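Local coordinates for glycosylation Associate Protein 2 (Streptococcus agalactiae serotype V, PDB 6OYC) that probably takes part, within the Gap123 complex, in the glycosylation and accessory Sec secretion of a streptococcal surface glycoprotein, at residues Phe81-Lys92 and Phe101-Ser112. Residues are numbered along the deposited sequence; the frame is centred on the assembly and turned at random.
Sequences FEVYEVFYPKDK and FLRSKMAQRYDS
Lys105 NZ, just past the C-terminal end of helix 96-104, donates to Phe81 O at 2.7 Å, nearly along the C=O axis, and also to Ser78 O. Just beyond, Tyr84 N bonds Lys105 O, while Met106, the C' residue of a Schellman motif, lays its CB over the Tyr84 ring. Gln108 sends NE2 to Tyr84 O (N-H...O 166°), in the carbonyl plane and on a lone pair; Leu266 O takes a second bond from NE2. From here strands 86-89 and 108-110 run parallel, bonded from Gln108 N to Val86 O through to Lys90 N to Tyr110 O. On the face of the sheet that carries Tyr88 and Arg109, Leu102 CD1 sits 3.4 Å above the centre of the Tyr88 ring, a CH-pi contact reached because Tyr88 CG is anti to the backbone N (chi1 180°). Arg109, bent at chi2, brings its guanidinium to the edge of that ring, planes 82° apart, and NH1 donates to Lys92 O. The beta-alpha-beta crossover supplies strand 108-110, one of the two outermost strands of the five-stranded parallel sheet. Lysine, glutamine and arginine all donate to main-chain carbonyls, tying down the loops flanking the first strand.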
loop_
_atom_site.group_PDB
_atom_site.type_symbol
_atom_site.label_atom_id
_atom_site.label_comp_id
_atom_site.label_asym_id
_atom_site.label_seq_id
_atom_site.Cartn_x
_atom_site.Cartn_y
_atom_site.Cartn_z
ATOM N N PHE B 81 -4.154 -20.603 9.940
ATOM C CA PHE B 81 -3.207 -19.658 9.353
ATOM C C PHE B 81 -3.851 -18.873 8.220
ATOM O O PHE B 81 -4.657 -19.410 7.458
ATOM C CB PHE B 81 -1.945 -20.379 8.840
ATOM C CG PHE B 81 -1.105 -20.960 9.943
ATOM C CD1 PHE B 81 -0.265 -20.142 10.704
ATOM C CD2 PHE B 81 -1.189 -22.318 10.257
ATOM C CE1 PHE B 81 0.486 -20.668 11.749
ATOM C CE2 PHE B 81 -0.442 -22.856 11.284
ATOM C CZ PHE B 81 0.401 -22.025 12.045
ATOM N N GLU B 82 -3.479 -17.603 8.118
ATOM C CA GLU B 82 -3.977 -16.683 7.108
ATOM C C GLU B 82 -3.061 -16.702 5.893
ATOM O O GLU B 82 -1.941 -17.207 5.939
ATOM C CB GLU B 82 -4.054 -15.257 7.669
ATOM C CG GLU B 82 -4.989 -15.111 8.842
ATOM C CD GLU B 82 -6.434 -15.324 8.432
ATOM O OE1 GLU B 82 -6.934 -14.540 7.583
ATOM O OE2 GLU B 82 -7.060 -16.282 8.941
ATOM N N VAL B 83 -3.534 -16.096 4.806
ATOM C CA VAL B 83 -2.680 -15.939 3.640
ATOM C C VAL B 83 -1.380 -15.200 4.008
ATOM O O VAL B 83 -1.327 -14.403 4.959
ATOM C CB VAL B 83 -3.446 -15.211 2.523
ATOM C CG1 VAL B 83 -4.531 -16.143 1.942
ATOM C CG2 VAL B 83 -4.051 -13.901 3.049
ATOM N N TYR B 84 -0.318 -15.493 3.249
ATOM C CA TYR B 84 1.019 -14.909 3.421
ATOM C C TYR B 84 1.685 -15.269 4.741
ATOM O O TYR B 84 2.820 -14.840 4.979
ATOM C CB TYR B 84 0.983 -13.381 3.292
ATOM C CG TYR B 84 0.391 -12.953 1.983
ATOM C CD1 TYR B 84 1.038 -13.248 0.790
ATOM C CD2 TYR B 84 -0.821 -12.281 1.932
ATOM C CE1 TYR B 84 0.504 -12.866 -0.429
ATOM C CE2 TYR B 84 -1.364 -11.902 0.726
ATOM C CZ TYR B 84 -0.700 -12.212 -0.461
ATOM O OH TYR B 84 -1.234 -11.847 -1.681
ATOM N N GLU B 85 1.016 -16.057 5.592
ATOM C CA GLU B 85 1.626 -16.529 6.829
ATOM C C GLU B 85 2.334 -17.859 6.658
ATOM O O GLU B 85 2.877 -18.391 7.627
ATOM C CB GLU B 85 0.581 -16.646 7.944
ATOM C CG GLU B 85 0.077 -15.294 8.433
ATOM C CD GLU B 85 -0.836 -15.399 9.655
ATOM O OE1 GLU B 85 -1.210 -16.532 10.048
ATOM O OE2 GLU B 85 -1.196 -14.336 10.202
ATOM N N VAL B 86 2.338 -18.419 5.457
ATOM C CA VAL B 86 2.892 -19.742 5.220
ATOM C C VAL B 86 4.174 -19.586 4.421
ATOM O O VAL B 86 4.255 -18.749 3.507
ATOM C CB VAL B 86 1.870 -20.644 4.494
ATOM C CG1 VAL B 86 2.458 -22.034 4.216
ATOM C CG2 VAL B 86 0.611 -20.745 5.345
ATOM N N PHE B 87 5.183 -20.387 4.768
ATOM C CA PHE B 87 6.496 -20.257 4.160
ATOM C C PHE B 87 7.010 -21.608 3.693
ATOM O O PHE B 87 6.869 -22.617 4.390
ATOM C CB PHE B 87 7.465 -19.599 5.158
ATOM C CG PHE B 87 7.098 -18.190 5.463
ATOM C CD1 PHE B 87 6.109 -17.906 6.404
ATOM C CD2 PHE B 87 7.700 -17.138 4.783
ATOM C CE1 PHE B 87 5.728 -16.594 6.674
ATOM C CE2 PHE B 87 7.335 -15.825 5.054
ATOM C CZ PHE B 87 6.343 -15.551 6.006
ATOM N N TYR B 88 7.643 -21.612 2.520
ATOM C CA TYR B 88 7.945 -22.845 1.819
ATOM C C TYR B 88 9.168 -22.591 0.948
ATOM O O TYR B 88 9.313 -21.477 0.426
ATOM C CB TYR B 88 6.734 -23.272 0.976
ATOM C CG TYR B 88 6.891 -24.549 0.175
ATOM C CD1 TYR B 88 6.549 -25.780 0.727
ATOM C CD2 TYR B 88 7.342 -24.523 -1.147
ATOM C CE1 TYR B 88 6.684 -26.960 0.000
ATOM C CE2 TYR B 88 7.476 -25.705 -1.888
ATOM C CZ TYR B 88 7.138 -26.916 -1.306
ATOM O OH TYR B 88 7.258 -28.093 -2.005
ATOM N N PRO B 89 10.067 -23.561 0.799
ATOM C CA PRO B 89 11.335 -23.276 0.115
ATOM C C PRO B 89 11.115 -22.861 -1.330
ATOM O O PRO B 89 10.284 -23.432 -2.047
ATOM C CB PRO B 89 12.098 -24.604 0.212
ATOM C CG PRO B 89 11.470 -25.307 1.358
ATOM C CD PRO B 89 10.023 -24.948 1.294
ATOM N N LYS B 90 11.849 -21.821 -1.739
ATOM C CA LYS B 90 11.796 -21.375 -3.124
ATOM C C LYS B 90 12.296 -22.471 -4.064
ATOM O O LYS B 90 11.791 -22.611 -5.180
ATOM C CB LYS B 90 12.599 -20.076 -3.292
ATOM C CG LYS B 90 12.811 -19.659 -4.749
ATOM C CD LYS B 90 13.328 -18.222 -4.901
ATOM C CE LYS B 90 12.218 -17.242 -5.325
ATOM N NZ LYS B 90 11.709 -17.472 -6.717
ATOM N N ASP B 91 13.252 -23.282 -3.612
ATOM C CA ASP B 91 13.927 -24.272 -4.443
ATOM C C ASP B 91 13.189 -25.603 -4.529
ATOM O O ASP B 91 13.745 -26.564 -5.063
ATOM C CB ASP B 91 15.363 -24.504 -3.933
ATOM C CG ASP B 91 15.418 -25.293 -2.606
ATOM O OD1 ASP B 91 14.355 -25.569 -2.005
ATOM O OD2 ASP B 91 16.540 -25.640 -2.152
ATOM N N LYS B 92 11.981 -25.703 -3.990
ATOM C CA LYS B 92 11.224 -26.941 -4.017
ATOM C C LYS B 92 10.033 -26.798 -4.953
ATOM O O LYS B 92 9.424 -25.725 -5.039
ATOM C CB LYS B 92 10.753 -27.320 -2.614
ATOM C CG LYS B 92 11.863 -27.759 -1.674
ATOM C CD LYS B 92 12.602 -28.988 -2.206
ATOM C CE LYS B 92 13.802 -29.348 -1.325
ATOM N NZ LYS B 92 14.767 -30.291 -1.967
ATOM N N PHE B 101 -2.500 -26.363 -0.874
ATOM C CA PHE B 101 -2.359 -25.635 0.376
ATOM C C PHE B 101 -1.566 -24.345 0.173
ATOM O O PHE B 101 -2.045 -23.253 0.505
ATOM C CB PHE B 101 -1.698 -26.543 1.405
ATOM C CG PHE B 101 -1.711 -25.987 2.784
ATOM C CD1 PHE B 101 -2.826 -26.131 3.584
ATOM C CD2 PHE B 101 -0.613 -25.306 3.279
ATOM C CE1 PHE B 101 -2.853 -25.624 4.855
ATOM C CE2 PHE B 101 -0.630 -24.781 4.552
ATOM C CZ PHE B 101 -1.752 -24.941 5.342
ATOM N N LEU B 102 -0.359 -24.447 -0.401
ATOM C CA LEU B 102 0.457 -23.250 -0.625
ATOM C C LEU B 102 -0.319 -22.192 -1.397
ATOM O O LEU B 102 -0.262 -20.997 -1.074
ATOM C CB LEU B 102 1.739 -23.616 -1.375
ATOM C CG LEU B 102 2.656 -24.638 -0.695
ATOM C CD1 LEU B 102 3.848 -24.958 -1.563
ATOM C CD2 LEU B 102 3.116 -24.175 0.695
ATOM N N ARG B 103 -1.071 -22.619 -2.407
ATOM C CA ARG B 103 -1.769 -21.660 -3.247
ATOM C C ARG B 103 -2.898 -20.994 -2.482
ATOM O O ARG B 103 -3.077 -19.771 -2.559
ATOM C CB ARG B 103 -2.284 -22.363 -4.499
ATOM C CG ARG B 103 -3.028 -21.482 -5.444
ATOM C CD ARG B 103 -3.440 -22.281 -6.679
ATOM N NE ARG B 103 -4.438 -21.553 -7.450
ATOM C CZ ARG B 103 -4.132 -20.574 -8.295
ATOM N NH1 ARG B 103 -2.859 -20.228 -8.474
ATOM N NH2 ARG B 103 -5.094 -19.935 -8.953
ATOM N N SER B 104 -3.665 -21.769 -1.720
ATOM C CA SER B 104 -4.761 -21.154 -0.990
ATOM C C SER B 104 -4.252 -20.199 0.079
ATOM O O SER B 104 -4.989 -19.295 0.490
ATOM C CB SER B 104 -5.658 -22.220 -0.361
ATOM O OG SER B 104 -5.058 -22.752 0.799
ATOM N N LYS B 105 -3.011 -20.366 0.530
ATOM C CA LYS B 105 -2.460 -19.512 1.569
ATOM C C LYS B 105 -1.453 -18.506 1.026
ATOM O O LYS B 105 -0.753 -17.862 1.820
ATOM C CB LYS B 105 -1.814 -20.360 2.662
ATOM C CG LYS B 105 -2.762 -21.334 3.327
ATOM C CD LYS B 105 -3.949 -20.611 3.929
ATOM C CE LYS B 105 -4.670 -21.491 4.929
ATOM N NZ LYS B 105 -5.866 -20.805 5.466
ATOM N N MET B 106 -1.379 -18.353 -0.297
ATOM C CA MET B 106 -0.385 -17.505 -0.955
ATOM C C MET B 106 0.989 -17.660 -0.313
ATOM O O MET B 106 1.644 -16.680 0.023
ATOM C CB MET B 106 -0.804 -16.030 -0.938
ATOM C CG MET B 106 -2.203 -15.783 -1.491
ATOM S SD MET B 106 -2.345 -16.235 -3.242
ATOM C CE MET B 106 -1.654 -14.782 -4.026
ATOM N N ALA B 107 1.411 -18.912 -0.118
ATOM C CA ALA B 107 2.637 -19.175 0.617
ATOM C C ALA B 107 3.789 -18.350 0.058
ATOM O O ALA B 107 3.970 -18.262 -1.157
ATOM C CB ALA B 107 2.987 -20.656 0.558
ATOM N N GLN B 108 4.543 -17.725 0.958
ATOM C CA GLN B 108 5.753 -17.006 0.588
ATOM C C GLN B 108 6.904 -17.988 0.434
ATOM O O GLN B 108 7.034 -18.951 1.197
ATOM C CB GLN B 108 6.106 -15.942 1.643
ATOM C CG GLN B 108 4.955 -14.987 2.002
ATOM C CD GLN B 108 5.447 -13.627 2.488
ATOM O OE1 GLN B 108 6.394 -13.079 1.935
ATOM N NE2 GLN B 108 4.800 -13.078 3.528
ATOM N N ARG B 109 7.739 -17.747 -0.562
ATOM C CA ARG B 109 8.867 -18.616 -0.842
ATOM C C ARG B 109 10.123 -17.989 -0.257
ATOM O O ARG B 109 10.374 -16.798 -0.455
ATOM C CB ARG B 109 9.013 -18.837 -2.347
ATOM C CG ARG B 109 7.775 -19.451 -2.984
ATOM C CD ARG B 109 7.598 -20.901 -2.552
ATOM N NE ARG B 109 6.696 -21.633 -3.443
ATOM C CZ ARG B 109 7.074 -22.615 -4.263
ATOM N NH1 ARG B 109 8.339 -23.009 -4.312
ATOM N NH2 ARG B 109 6.172 -23.222 -5.025
ATOM N N TYR B 110 10.894 -18.782 0.482
ATOM C CA TYR B 110 12.091 -18.302 1.152
ATOM C C TYR B 110 13.292 -19.069 0.627
ATOM O O TYR B 110 13.154 -20.143 0.027
ATOM C CB TYR B 110 11.991 -18.468 2.673
ATOM C CG TYR B 110 11.980 -19.920 3.104
ATOM C CD1 TYR B 110 10.788 -20.646 3.191
ATOM C CD2 TYR B 110 13.161 -20.570 3.412
ATOM C CE1 TYR B 110 10.794 -21.986 3.602
ATOM C CE2 TYR B 110 13.177 -21.888 3.798
ATOM C CZ TYR B 110 11.991 -22.596 3.893
ATOM O OH TYR B 110 12.064 -23.916 4.290
ATOM N N ASP B 111 14.474 -18.513 0.888
ATOM C CA ASP B 111 15.738 -19.069 0.412
ATOM C C ASP B 111 16.232 -20.087 1.430
ATOM O O ASP B 111 16.767 -19.726 2.483
ATOM C CB ASP B 111 16.763 -17.967 0.186
ATOM C CG ASP B 111 18.125 -18.509 -0.199
ATOM O OD1 ASP B 111 18.249 -19.740 -0.423
ATOM O OD2 ASP B 111 19.074 -17.695 -0.275
ATOM N N SER B 112 16.096 -21.372 1.098
ATOM C CA SER B 112 16.494 -22.398 2.049
ATOM C C SER B 112 17.994 -22.418 2.273
ATOM O O SER B 112 18.470 -23.155 3.137
ATOM C CB SER B 112 16.013 -23.774 1.588
ATOM O OG SER B 112 16.692 -24.167 0.417
HETATM O O HOH W 1 15.280 -26.699 0.077
HETATM O O HOH W 2 15.208 -22.471 -1.387
#